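Side-chain contacts in MutT/nudix family protein (Shewanella oneidensis, PDB 3GZ5), which probably regulates transcription of NAD metabolism genes in response to ADP-ribose, joining a Nudix domain to a DNA-binding winged helix domain: residues S97-R101 / G102-T106; A117-I120 / Q121-V125; F168-S171 / E172-L176. All blocks are in the same frame, centred on the assembly; numbering follows the deposited sequence.

Contact 1 of 3, residues S97-R101 / G102-T106; sequences SRDAR and GWSVT
An Asx turn made by Asp99 shapes the connection between antiparallel strands 86-95 and 104-112 of the Nudix domain, and Arg98, just ahead of it, reaches Ser104 with NH1. Asp99 OD2 accepts from Arg101 N at 2.7 Å, the donor lying nearly on the carboxylate C-O axis. The other oxygen, OD1, takes a salt bridge from Arg101 NH2 at 3.3 Å, its hydrogen bonds to NE and NH2 both weak. Asp99 CB packs on Ser104 OG at 3.4 Å. A weak bond from Gly102 N to Asp99 O closes the backbone turn. The Arg98 chain, bent at chi3 (-66°), reaches across to the start of the strand, where the side chains of Arg98 and Thr106 cross at about a right angle. One face of the guanidinium receives Thr106 CG2, 3.4 Å from Arg98 NH2. The same NH2 forms a salt bridge with Asp144, while Thr106 OG1 turns to Thr24 and Asp26. Trp103, pointing away from 97-101, donates from NE1 to Asp65 O of the second subunit. A water lies 2.6 Å from Gly102 O and accepts weakly from Asp99 N. In the guanidinium plane, Arg98 NH1 donates to Ser104 OG at 2.8 Å, with a bent N-H...O angle of 137°.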
loop_
_atom_site.group_PDB
_atom_site.type_symbol
_atom_site.label_atom_id
_atom_site.label_comp_id
_atom_site.label_asym_id
_atom_site.label_seq_id
_atom_site.Cartn_x
_atom_site.Cartn_y
_atom_site.Cartn_z
ATOM N N SER B 97 3.324 -2.445 -21.762
ATOM C CA SER B 97 4.471 -1.734 -22.283
ATOM C C SER B 97 5.756 -1.940 -21.481
ATOM O O SER B 97 6.834 -1.744 -22.018
ATOM C CB SER B 97 4.152 -0.251 -22.334
ATOM O OG SER B 97 4.258 0.323 -21.039
ATOM N N ARG B 98 5.656 -2.315 -20.203
ATOM C CA ARG B 98 6.841 -2.434 -19.341
ATOM C C ARG B 98 7.727 -3.613 -19.738
ATOM O O ARG B 98 8.893 -3.682 -19.357
ATOM C CB ARG B 98 6.452 -2.537 -17.844
ATOM C CG ARG B 98 5.617 -3.769 -17.460
ATOM C CD ARG B 98 5.136 -3.721 -15.984
ATOM N NE ARG B 98 6.229 -3.812 -15.014
ATOM C CZ ARG B 98 6.834 -4.943 -14.671
ATOM N NH1 ARG B 98 6.464 -6.092 -15.227
ATOM N NH2 ARG B 98 7.821 -4.931 -13.792
ATOM N N ASP B 99 7.158 -4.557 -20.476
ATOM C CA ASP B 99 7.885 -5.770 -20.827
ATOM C C ASP B 99 7.621 -6.146 -22.280
ATOM O O ASP B 99 6.473 -6.166 -22.753
ATOM C CB ASP B 99 7.553 -6.913 -19.861
ATOM C CG ASP B 99 8.313 -8.185 -20.168
ATOM O OD1 ASP B 99 8.561 -8.969 -19.223
ATOM O OD2 ASP B 99 8.647 -8.414 -21.347
ATOM N N ALA B 100 8.721 -6.413 -22.978
ATOM C CA ALA B 100 8.716 -6.612 -24.418
ATOM C C ALA B 100 8.096 -7.944 -24.800
ATOM O O ALA B 100 7.507 -8.067 -25.872
ATOM C CB ALA B 100 10.142 -6.500 -24.968
ATOM N N ARG B 101 8.218 -8.931 -23.916
ATOM C CA ARG B 101 7.637 -10.250 -24.139
ATOM C C ARG B 101 6.113 -10.317 -24.103
ATOM O O ARG B 101 5.519 -11.232 -24.696
ATOM C CB ARG B 101 8.161 -11.237 -23.112
ATOM C CG ARG B 101 9.631 -11.365 -23.090
ATOM C CD ARG B 101 9.998 -12.287 -21.985
ATOM N NE ARG B 101 10.102 -11.581 -20.721
ATOM C CZ ARG B 101 10.529 -12.156 -19.601
ATOM N NH1 ARG B 101 10.880 -13.436 -19.616
ATOM N NH2 ARG B 101 10.601 -11.468 -18.468
ATOM N N GLY B 102 5.470 -9.394 -23.389
ATOM C CA GLY B 102 3.999 -9.397 -23.299
ATOM C C GLY B 102 3.431 -8.481 -22.230
ATOM O O GLY B 102 4.165 -7.770 -21.549
ATOM N N TRP B 103 2.104 -8.462 -22.121
ATOM C CA TRP B 103 1.446 -7.912 -20.948
ATOM C C TRP B 103 2.132 -8.602 -19.766
ATOM O O TRP B 103 2.278 -9.822 -19.779
ATOM C CB TRP B 103 -0.010 -8.316 -20.969
ATOM C CG TRP B 103 -0.986 -7.209 -20.707
ATOM C CD1 TRP B 103 -1.687 -6.522 -21.637
ATOM C CD2 TRP B 103 -1.363 -6.673 -19.431
ATOM N NE1 TRP B 103 -2.500 -5.597 -21.032
ATOM C CE2 TRP B 103 -2.321 -5.665 -19.674
ATOM C CE3 TRP B 103 -0.991 -6.954 -18.101
ATOM C CZ2 TRP B 103 -2.919 -4.923 -18.646
ATOM C CZ3 TRP B 103 -1.578 -6.207 -17.072
ATOM C CH2 TRP B 103 -2.534 -5.205 -17.356
ATOM N N SER B 104 2.582 -7.836 -18.770
ATOM C CA SER B 104 3.160 -8.452 -17.565
ATOM C C SER B 104 2.758 -7.717 -16.292
ATOM O O SER B 104 2.543 -6.496 -16.301
ATOM C CB SER B 104 4.671 -8.511 -17.646
ATOM O OG SER B 104 5.186 -7.224 -17.452
ATOM N N VAL B 105 2.666 -8.486 -15.214
ATOM C CA VAL B 105 2.278 -7.987 -13.910
ATOM C C VAL B 105 3.354 -8.355 -12.906
ATOM O O VAL B 105 3.780 -9.495 -12.854
ATOM C CB VAL B 105 0.894 -8.571 -13.481
ATOM C CG1 VAL B 105 0.531 -8.142 -12.076
ATOM C CG2 VAL B 105 -0.188 -8.120 -14.451
ATOM N N THR B 106 3.793 -7.392 -12.117
ATOM C CA THR B 106 4.763 -7.668 -11.081
ATOM C C THR B 106 4.262 -7.184 -9.704
ATOM O O THR B 106 3.893 -6.018 -9.525
ATOM C CB THR B 106 6.194 -7.086 -11.419
ATOM O OG1 THR B 106 7.205 -7.915 -10.816
ATOM C CG2 THR B 106 6.355 -5.720 -10.861
HETATM O O HOH W 1 4.501 -5.506 -20.304
#

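Contact 2 of 3, residues A117-I120 / Q121-V125; sequences ACQI and QIASV. With NA (sodium ion), chain D.
Gln119 and Ile122 cross at about a right angle where the short helix 116-119 runs out into the loop that holds a sodium ion. The Gln119 chain leaves the helix pointing away from the loop, then folds back at chi2 (65°), which brings its amide against the CG2 methyl of Ile122: Gln119 NE2 lies 3.3 Å from Ile122 CG2. The other arm of Ile122 reaches toward the helix, and its CD1 meets Cys118 SG in a looser apolar contact of 4.1 Å. Between these two arms, Ile122 CB sits 3.2 Å from Cys118 O. Ile120 and Gln121 are arranged quite differently, lying side by side and pointing the same way, so that Ile120 CG1 and CD1 run along the neighbouring glutamine chain.

The backbone turns tightly beneath these side chains. Gln121 N donates to Cys118 O at 2.9 Å (N-H...O angle 153°), and a weaker bond of 3.4 Å runs from Ala123 N to Gln119 O. The same loop binds the sodium ion: Ile122 O and Val125 O each coordinate it at 2.2 Å, and Val128 O, at the start of the next strand, is a third ligand. The cation is thus held by main-chain carbonyls of the loop and of the first residue of the next strand.

The contact carries the chain of the Nudix domain from helix 116-119 to strand 128-132. Cys118 and Gln119 pack on Trp130 of that strand, Cys118 also touches Met113 and Val82, and Gln121 rests on Ala81 and Val82, just past helix 68-80.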
loop_
_atom_site.group_PDB
_atom_site.type_symbol
_atom_site.label_atom_id
_atom_site.label_comp_id
_atom_site.label_asym_id
_atom_site.label_seq_id
_atom_site.Cartn_x
_atom_site.Cartn_y
_atom_site.Cartn_z
ATOM N N ALA B 117 24.137 -9.919 8.326
ATOM C CA ALA B 117 23.321 -11.134 8.373
ATOM C C ALA B 117 23.487 -11.977 7.105
ATOM O O ALA B 117 23.332 -13.200 7.145
ATOM C CB ALA B 117 21.859 -10.784 8.588
ATOM N N CYS B 118 23.837 -11.331 5.992
ATOM C CA CYS B 118 23.932 -12.023 4.709
ATOM C C CYS B 118 25.146 -11.691 3.829
ATOM O O CYS B 118 25.372 -12.391 2.838
ATOM C CB CYS B 118 22.681 -11.745 3.896
ATOM S SG CYS B 118 22.836 -10.252 2.957
ATOM N N GLN B 119 25.891 -10.621 4.148
ATOM C CA GLN B 119 27.181 -10.340 3.480
ATOM C C GLN B 119 28.179 -11.481 3.707
ATOM O O GLN B 119 29.062 -11.723 2.874
ATOM C CB GLN B 119 27.782 -9.006 3.940
ATOM C CG GLN B 119 29.155 -8.654 3.314
ATOM C CD GLN B 119 29.120 -8.423 1.784
ATOM O OE1 GLN B 119 30.103 -8.692 1.087
ATOM N NE2 GLN B 119 27.999 -7.916 1.273
ATOM N N ILE B 120 28.025 -12.169 4.841
ATOM C CA ILE B 120 28.712 -13.444 5.117
ATOM C C ILE B 120 28.405 -14.585 4.108
ATOM O O ILE B 120 29.180 -15.540 4.003
ATOM C CB ILE B 120 28.416 -13.950 6.568
ATOM C CG1 ILE B 120 26.904 -13.931 6.867
ATOM C CG2 ILE B 120 29.228 -13.145 7.609
ATOM C CD1 ILE B 120 26.463 -14.824 8.034
ATOM N N GLN B 121 27.286 -14.483 3.383
ATOM C CA GLN B 121 26.809 -15.554 2.477
ATOM C C GLN B 121 26.663 -15.085 1.028
ATOM O O GLN B 121 25.971 -15.745 0.236
ATOM C CB GLN B 121 25.451 -16.106 2.963
ATOM C CG GLN B 121 25.456 -16.743 4.358
ATOM C CD GLN B 121 24.311 -16.244 5.245
ATOM O OE1 GLN B 121 23.569 -15.343 4.863
ATOM N NE2 GLN B 121 24.172 -16.824 6.434
ATOM N N ILE B 122 27.328 -13.973 0.692
ATOM C CA ILE B 122 27.056 -13.184 -0.526
ATOM C C ILE B 122 28.340 -12.593 -1.131
ATOM O O ILE B 122 28.334 -12.025 -2.239
ATOM C CB ILE B 122 26.055 -12.022 -0.216
ATOM C CG1 ILE B 122 25.038 -11.830 -1.332
ATOM C CG2 ILE B 122 26.776 -10.702 0.054
ATOM C CD1 ILE B 122 23.954 -10.866 -0.946
ATOM N N ALA B 123 29.433 -12.701 -0.382
ATOM C CA ALA B 123 30.755 -12.373 -0.904
ATOM C C ALA B 123 31.063 -13.349 -2.041
ATOM O O ALA B 123 31.437 -12.945 -3.149
ATOM C CB ALA B 123 31.807 -12.494 0.208
ATOM N N SER B 124 30.843 -14.629 -1.737
ATOM C CA SER B 124 31.162 -15.774 -2.586
ATOM C C SER B 124 30.280 -15.967 -3.840
ATOM O O SER B 124 30.257 -17.070 -4.415
ATOM C CB SER B 124 31.095 -17.042 -1.719
ATOM O OG SER B 124 29.920 -17.062 -0.906
ATOM N N VAL B 125 29.572 -14.909 -4.260
ATOM C CA VAL B 125 28.586 -14.986 -5.349
ATOM C C VAL B 125 28.667 -13.735 -6.220
ATOM O O VAL B 125 28.503 -12.628 -5.716
ATOM C CB VAL B 125 27.131 -15.148 -4.804
ATOM C CG1 VAL B 125 26.125 -15.186 -5.950
ATOM C CG2 VAL B 125 26.993 -16.413 -3.920
HETATM NA NA NA D . 28.324 -10.978 -4.225
#

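Contact 3 of 3, residues F168-S171 / E172-L176; sequences FALS and EPFTL
Leu170 lays its CD1 methyl over one face of the Phe174 ring in a CH-pi contact, 4.2 Å from the ring centroid and 22° off the normal. The methyl is displaced toward the rim, where Leu170 CD1 is 3.9 Å from Phe174 CG, and the two side chains cross nearly perpendicularly. At the ring edge, close to the ring plane, comes Ser171 O, which is 3.8 Å from Phe174 CD1 and 3.6 Å from Phe174 CB. Phe174 holds CG between its own N and carbonyl carbon (chi1 54°), a torsion that turns the ring back over the preceding residues. A cis peptide bond joins Glu172 and Pro173 in the intervening bend. The contact belongs to the DNA-binding winged helix domain: 174-175 is an outer strand of its three-stranded antiparallel sheet, and helix 176-187 follows directly. Strand 220-225 is met twice, by the backbone of Phe174 bonded to Tyr223 and by Glu172 OE2 accepting from Leu225 N. Leu170 and Phe174 both face helix 176-187, packing on Val182 and Leu179 respectively. Thr175 occupies the N-cap of that helix, its OG1 bonded weakly to Glu178 N.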
loop_
_atom_site.group_PDB
_atom_site.type_symbol
_atom_site.label_atom_id
_atom_site.label_comp_id
_atom_site.label_asym_id
_atom_site.label_seq_id
_atom_site.Cartn_x
_atom_site.Cartn_y
_atom_site.Cartn_z
ATOM N N PHE B 168 14.980 -2.034 11.270
ATOM C CA PHE B 168 15.197 -3.357 10.657
ATOM C C PHE B 168 16.391 -3.441 9.698
ATOM O O PHE B 168 16.899 -4.531 9.459
ATOM C CB PHE B 168 13.900 -3.884 10.001
ATOM C CG PHE B 168 12.853 -4.275 10.993
ATOM C CD1 PHE B 168 13.028 -5.395 11.796
ATOM C CD2 PHE B 168 11.700 -3.528 11.141
ATOM C CE1 PHE B 168 12.065 -5.765 12.728
ATOM C CE2 PHE B 168 10.712 -3.893 12.075
ATOM C CZ PHE B 168 10.900 -5.000 12.866
ATOM N N ALA B 169 16.844 -2.295 9.180
ATOM C CA ALA B 169 18.067 -2.212 8.360
ATOM C C ALA B 169 19.379 -2.313 9.161
ATOM O O ALA B 169 20.458 -2.385 8.570
ATOM C CB ALA B 169 18.058 -0.933 7.525
ATOM N N LEU B 170 19.281 -2.335 10.496
ATOM C CA LEU B 170 20.467 -2.339 11.385
ATOM C C LEU B 170 20.744 -3.696 11.996
ATOM O O LEU B 170 19.832 -4.494 12.154
ATOM C CB LEU B 170 20.271 -1.333 12.521
ATOM C CG LEU B 170 19.907 0.060 12.053
ATOM C CD1 LEU B 170 19.439 0.910 13.257
ATOM C CD2 LEU B 170 21.108 0.636 11.355
ATOM N N SER B 171 21.991 -3.979 12.353
ATOM C CA SER B 171 22.206 -5.215 13.097
ATOM C C SER B 171 21.728 -5.023 14.530
ATOM O O SER B 171 21.704 -3.900 15.056
ATOM C CB SER B 171 23.634 -5.757 12.988
ATOM O OG SER B 171 24.580 -4.822 13.448
ATOM N N GLU B 172 21.282 -6.115 15.128
ATOM C CA GLU B 172 20.741 -6.094 16.468
ATOM C C GLU B 172 21.821 -6.652 17.403
ATOM O O GLU B 172 22.483 -7.625 17.041
ATOM C CB GLU B 172 19.478 -6.955 16.507
ATOM C CG GLU B 172 18.280 -6.293 17.165
ATOM C CD GLU B 172 17.335 -5.593 16.191
ATOM O OE1 GLU B 172 17.757 -5.178 15.074
ATOM O OE2 GLU B 172 16.151 -5.443 16.559
ATOM N N PRO B 173 22.038 -6.026 18.580
ATOM C CA PRO B 173 21.405 -4.796 19.077
ATOM C C PRO B 173 22.034 -3.542 18.457
ATOM O O PRO B 173 23.170 -3.593 17.967
ATOM C CB PRO B 173 21.711 -4.832 20.575
ATOM C CG PRO B 173 23.045 -5.504 20.652
ATOM C CD PRO B 173 23.024 -6.557 19.543
ATOM N N PHE B 174 21.302 -2.433 18.478
ATOM C CA PHE B 174 21.822 -1.161 17.968
ATOM C C PHE B 174 21.674 -0.046 19.004
ATOM O O PHE B 174 20.924 -0.177 19.969
ATOM C CB PHE B 174 21.091 -0.760 16.669
ATOM C CG PHE B 174 19.592 -0.712 16.811
ATOM C CD1 PHE B 174 18.809 -1.739 16.313
ATOM C CD2 PHE B 174 18.969 0.345 17.477
ATOM C CE1 PHE B 174 17.436 -1.703 16.451
ATOM C CE2 PHE B 174 17.603 0.382 17.629
ATOM C CZ PHE B 174 16.833 -0.640 17.107
ATOM N N THR B 175 22.373 1.066 18.790
ATOM C CA THR B 175 22.232 2.218 19.679
ATOM C C THR B 175 21.212 3.165 19.111
ATOM O O THR B 175 20.852 3.095 17.945
ATOM C CB THR B 175 23.556 2.970 19.887
ATOM O OG1 THR B 175 24.016 3.481 18.628
ATOM C CG2 THR B 175 24.612 2.041 20.493
ATOM N N LEU B 176 20.724 4.044 19.956
ATOM C CA LEU B 176 19.719 4.988 19.548
ATOM C C LEU B 176 20.245 6.068 18.588
ATOM O O LEU B 176 19.510 6.504 17.719
ATOM C CB LEU B 176 19.062 5.566 20.789
ATOM C CG LEU B 176 17.596 5.858 20.528
ATOM C CD1 LEU B 176 16.738 5.189 21.566
ATOM C CD2 LEU B 176 17.423 7.364 20.530
#

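How the contacts relate
From the N terminus the three contacts come in series, none nested and none crossing. Contact 1 closes the hairpin loop between strands 86-95 and 104-112, at one end of the Nudix sheet. Strand 104-112 then runs to helix 116-119, where contact 2 makes the turn toward strand 128-132; the centres of these two contacts are 32 Å apart. After helix 145-162, contact 3 leads to strand 174-175 of the winged helix domain. It lies across the centre of the chain from contact 1, but its nearest atoms are about 6 Å from contact 2. Ser171 touches Ser114, in the connection just ahead of helix 116-119, a point where the Nudix and winged helix parts probably meet.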